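NAD-dependent aldehyde dehydrogenase (Burkholderia multivorans, PDB 5UJU) probably oxidises aldehydes to the corresponding carboxylic acids with NAD as the electron acceptor. Local coordinates at residues Tyr200-Arg205 with Phe554-Ser559. Numbering follows the deposited sequence.
Sequences YTIVPR and FRVVQS
Ile202 sits between Phe554 and Val556 on one face of an antiparallel beta ladder, its CG2 3.7 Å from Phe554 CD1 and its CD1 against Val556 CG2. The ladder pairs strand 191-211 with the C-terminal strand 554-562, part of a protruding beta extension that meets the second subunit of the dimer, where Ser559 continues the sheet in a parallel ladder. Leu175 of helix 158-175 packs on Ile202 and Phe554, and Trp119 of helix 97-132 on Ile202. On the opposite face, Val203 and Val557 meet through their CG2 methyls. Two hydrogen-bonded pairs, Thr201 with Val557 and Val203 with Arg555, stitch the backbones; Val203 N to Arg555 O, at 2.7 Å, is nearly straight (176°). At the Tyr200 end of the ladder, Tyr200 CD1 packs 3.6 Å from Gln558 CB, ring and amide planes almost perpendicular. Tyr200 OH hydrogen-bonds to Ser529 O and Gln558 OE1 to Phe531 N, both of the second subunit. At the other end two arginines run side by side, Arg555 CD lying over one face of the Arg205 guanidinium. Asn552 OD1 takes Arg205 NH2, while Asp546 of the second subunit forms a salt bridge with Arg555. Bends at chi2 and chi3 (-78° and 72°) curl Arg555 back, and its NE donates to Phe554 O at 2.6 Å.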
ATOM      1  N   TYR A 200      17.528 -10.831  -6.390  1.00 34.97           N
ATOM      2  CA  TYR A 200      16.416  -9.907  -6.196  1.00 27.56           C
ATOM      3  C   TYR A 200      16.888  -8.501  -6.535  1.00 33.39           C
ATOM      4  O   TYR A 200      17.823  -7.984  -5.911  1.00 36.57           O
ATOM      5  CB  TYR A 200      15.875  -9.981  -4.762  1.00 30.48           C
ATOM      6  CG  TYR A 200      15.502 -11.390  -4.350  1.00 30.34           C
ATOM      7  CD1 TYR A 200      14.265 -11.925  -4.679  1.00 26.78           C
ATOM      8  CD2 TYR A 200      16.402 -12.194  -3.653  1.00 30.83           C
ATOM      9  CE1 TYR A 200      13.922 -13.220  -4.321  1.00 30.48           C
ATOM     10  CE2 TYR A 200      16.069 -13.496  -3.286  1.00 25.83           C
ATOM     11  CZ  TYR A 200      14.823 -13.998  -3.621  1.00 29.60           C
ATOM     12  OH  TYR A 200      14.478 -15.278  -3.265  1.00 32.81           O
ATOM     13  N   THR A 201      16.222  -7.881  -7.495  1.00 27.82           N
ATOM     14  CA  THR A 201      16.531  -6.532  -7.935  1.00 31.11           C
ATOM     15  C   THR A 201      15.407  -5.616  -7.475  1.00 27.52           C
ATOM     16  O   THR A 201      14.237  -5.891  -7.746  1.00 27.25           O
ATOM     17  CB  THR A 201      16.679  -6.486  -9.459  1.00 35.56           C
ATOM     18  OG1 THR A 201      17.677  -7.431  -9.869  1.00 39.22           O
ATOM     19  CG2 THR A 201      17.065  -5.091  -9.934  1.00 33.12           C
ATOM     20  N   ILE A 202      15.758  -4.548  -6.761  1.00 29.20           N
ATOM     21  CA  ILE A 202      14.773  -3.552  -6.340  1.00 31.74           C
ATOM     22  C   ILE A 202      14.522  -2.604  -7.504  1.00 27.05           C
ATOM     23  O   ILE A 202      15.445  -1.941  -7.984  1.00 32.67           O
ATOM     24  CB  ILE A 202      15.258  -2.775  -5.109  1.00 36.12           C
ATOM     25  CG1 ILE A 202      15.666  -3.722  -3.985  1.00 37.21           C
ATOM     26  CG2 ILE A 202      14.182  -1.807  -4.637  1.00 37.80           C
ATOM     27  CD1 ILE A 202      14.574  -4.529  -3.485  1.00 34.30           C
ATOM     28  N   VAL A 203      13.274  -2.504  -7.931  1.00 26.78           N
ATOM     29  CA  VAL A 203      12.887  -1.704  -9.083  1.00 30.51           C
ATOM     30  C   VAL A 203      11.946  -0.590  -8.630  1.00 34.13           C
ATOM     31  O   VAL A 203      10.901  -0.867  -8.030  1.00 32.57           O
ATOM     32  CB  VAL A 203      12.228  -2.570 -10.169  1.00 35.25           C
ATOM     33  CG1 VAL A 203      11.838  -1.721 -11.370  1.00 38.39           C
ATOM     34  CG2 VAL A 203      13.194  -3.690 -10.607  1.00 38.98           C
ATOM     35  N   PRO A 204      12.289   0.679  -8.851  1.00 29.17           N
ATOM     36  CA  PRO A 204      11.346   1.765  -8.570  1.00 30.48           C
ATOM     37  C   PRO A 204      10.124   1.655  -9.460  1.00 30.88           C
ATOM     38  O   PRO A 204      10.139   0.985 -10.491  1.00 28.91           O
ATOM     39  CB  PRO A 204      12.146   3.029  -8.902  1.00 31.93           C
ATOM     40  CG  PRO A 204      13.566   2.575  -8.930  1.00 39.39           C
ATOM     41  CD  PRO A 204      13.554   1.179  -9.401  1.00 32.39           C
ATOM     42  N   ARG A 205       9.036   2.312  -9.028  1.00 24.35           N
ATOM     43  CA  ARG A 205       7.835   2.356  -9.857  1.00 24.01           C
ATOM     44  C   ARG A 205       8.055   3.173 -11.131  1.00 25.50           C
ATOM     45  O   ARG A 205       7.587   2.795 -12.209  1.00 27.08           O
ATOM     46  CB  ARG A 205       6.669   2.920  -9.044  1.00 24.14           C
ATOM     47  CG  ARG A 205       6.188   1.954  -7.982  1.00 23.88           C
ATOM     48  CD  ARG A 205       5.462   0.778  -8.610  1.00 31.40           C
ATOM     49  NE  ARG A 205       4.682   0.071  -7.602  1.00 38.49           N
ATOM     50  CZ  ARG A 205       3.659  -0.734  -7.866  1.00 42.59           C
ATOM     51  NH1 ARG A 205       3.286  -0.947  -9.125  1.00 39.77           N
ATOM     52  NH2 ARG A 205       3.001  -1.307  -6.856  1.00 41.51           N
ATOM     53  N   PHE A 554       8.401   0.836  -4.445  1.00 27.40           N
ATOM     54  CA  PHE A 554       9.364   0.033  -5.189  1.00 28.04           C
ATOM     55  C   PHE A 554       8.751  -1.345  -5.349  1.00 28.91           C
ATOM     56  O   PHE A 554       7.802  -1.707  -4.637  1.00 24.31           O
ATOM     57  CB  PHE A 554      10.722  -0.083  -4.456  1.00 29.71           C
ATOM     58  CG  PHE A 554      10.618  -0.812  -3.145  1.00 32.17           C
ATOM     59  CD1 PHE A 554      10.860  -2.180  -3.070  1.00 30.75           C
ATOM     60  CD2 PHE A 554      10.209  -0.144  -2.001  1.00 25.52           C
ATOM     61  CE1 PHE A 554      10.728  -2.862  -1.868  1.00 36.23           C
ATOM     62  CE2 PHE A 554      10.064  -0.824  -0.796  1.00 33.21           C
ATOM     63  CZ  PHE A 554      10.326  -2.181  -0.727  1.00 38.22           C
ATOM     64  N   ARG A 555       9.284  -2.109  -6.301  1.00 24.64           N
ATOM     65  CA  ARG A 555       8.924  -3.506  -6.471  1.00 28.64           C
ATOM     66  C   ARG A 555      10.209  -4.325  -6.501  1.00 25.92           C
ATOM     67  O   ARG A 555      11.315  -3.775  -6.526  1.00 30.94           O
ATOM     68  CB  ARG A 555       8.077  -3.725  -7.736  1.00 33.93           C
ATOM     69  CG  ARG A 555       6.781  -2.895  -7.828  1.00 32.98           C
ATOM     70  CD  ARG A 555       5.626  -3.462  -6.970  1.00 30.84           C
ATOM     71  NE  ARG A 555       5.864  -3.259  -5.543  1.00 29.67           N
ATOM     72  CZ  ARG A 555       5.454  -4.084  -4.586  1.00 33.43           C
ATOM     73  NH1 ARG A 555       4.776  -5.176  -4.898  1.00 31.47           N
ATOM     74  NH2 ARG A 555       5.744  -3.821  -3.313  1.00 30.16           N
ATOM     75  N   VAL A 556      10.062  -5.647  -6.443  1.00 24.37           N
ATOM     76  CA  VAL A 556      11.191  -6.581  -6.473  1.00 27.07           C
ATOM     77  C   VAL A 556      11.012  -7.502  -7.673  1.00 27.76           C
ATOM     78  O   VAL A 556       9.996  -8.205  -7.774  1.00 26.34           O
ATOM     79  CB  VAL A 556      11.299  -7.392  -5.172  1.00 32.37           C
ATOM     80  CG1 VAL A 556      12.544  -8.262  -5.174  1.00 27.55           C
ATOM     81  CG2 VAL A 556      11.318  -6.457  -3.968  1.00 33.46           C
ATOM     82  N   VAL A 557      11.990  -7.496  -8.580  1.00 32.26           N
ATOM     83  CA  VAL A 557      12.014  -8.385  -9.741  1.00 31.15           C
ATOM     84  C   VAL A 557      13.097  -9.430  -9.497  1.00 29.30           C
ATOM     85  O   VAL A 557      14.282  -9.098  -9.357  1.00 29.45           O
ATOM     86  CB  VAL A 557      12.268  -7.620 -11.052  1.00 30.76           C
ATOM     87  CG1 VAL A 557      12.540  -8.609 -12.201  1.00 32.42           C
ATOM     88  CG2 VAL A 557      11.076  -6.728 -11.403  1.00 29.73           C
ATOM     89  N   GLN A 558      12.703 -10.690  -9.433  1.00 29.69           N
ATOM     90  CA  GLN A 558      13.663 -11.727  -9.108  1.00 30.11           C
ATOM     91  C   GLN A 558      14.052 -12.532 -10.335  1.00 28.66           C
ATOM     92  O   GLN A 558      13.389 -12.503 -11.376  1.00 26.15           O
ATOM     93  CB  GLN A 558      13.109 -12.671  -8.058  1.00 27.44           C
ATOM     94  CG  GLN A 558      12.033 -13.579  -8.584  1.00 25.74           C
ATOM     95  CD  GLN A 558      11.606 -14.587  -7.541  1.00 35.11           C
ATOM     96  OE1 GLN A 558      11.103 -14.216  -6.463  1.00 32.84           O
ATOM     97  NE2 GLN A 558      11.834 -15.865  -7.829  1.00 28.36           N
ATOM     98  N   SER A 559      15.154 -13.254 -10.189  1.00 26.94           N
ATOM     99  CA  SER A 559      15.565 -14.257 -11.156  1.00 31.42           C
ATOM    100  C   SER A 559      16.061 -15.464 -10.385  1.00 30.85           C
ATOM    101  O   SER A 559      16.475 -15.353  -9.222  1.00 32.14           O
ATOM    102  CB  SER A 559      16.658 -13.738 -12.102  1.00 31.68           C
ATOM    103  OG  SER A 559      17.814 -13.378 -11.369  1.00 37.36           O
TER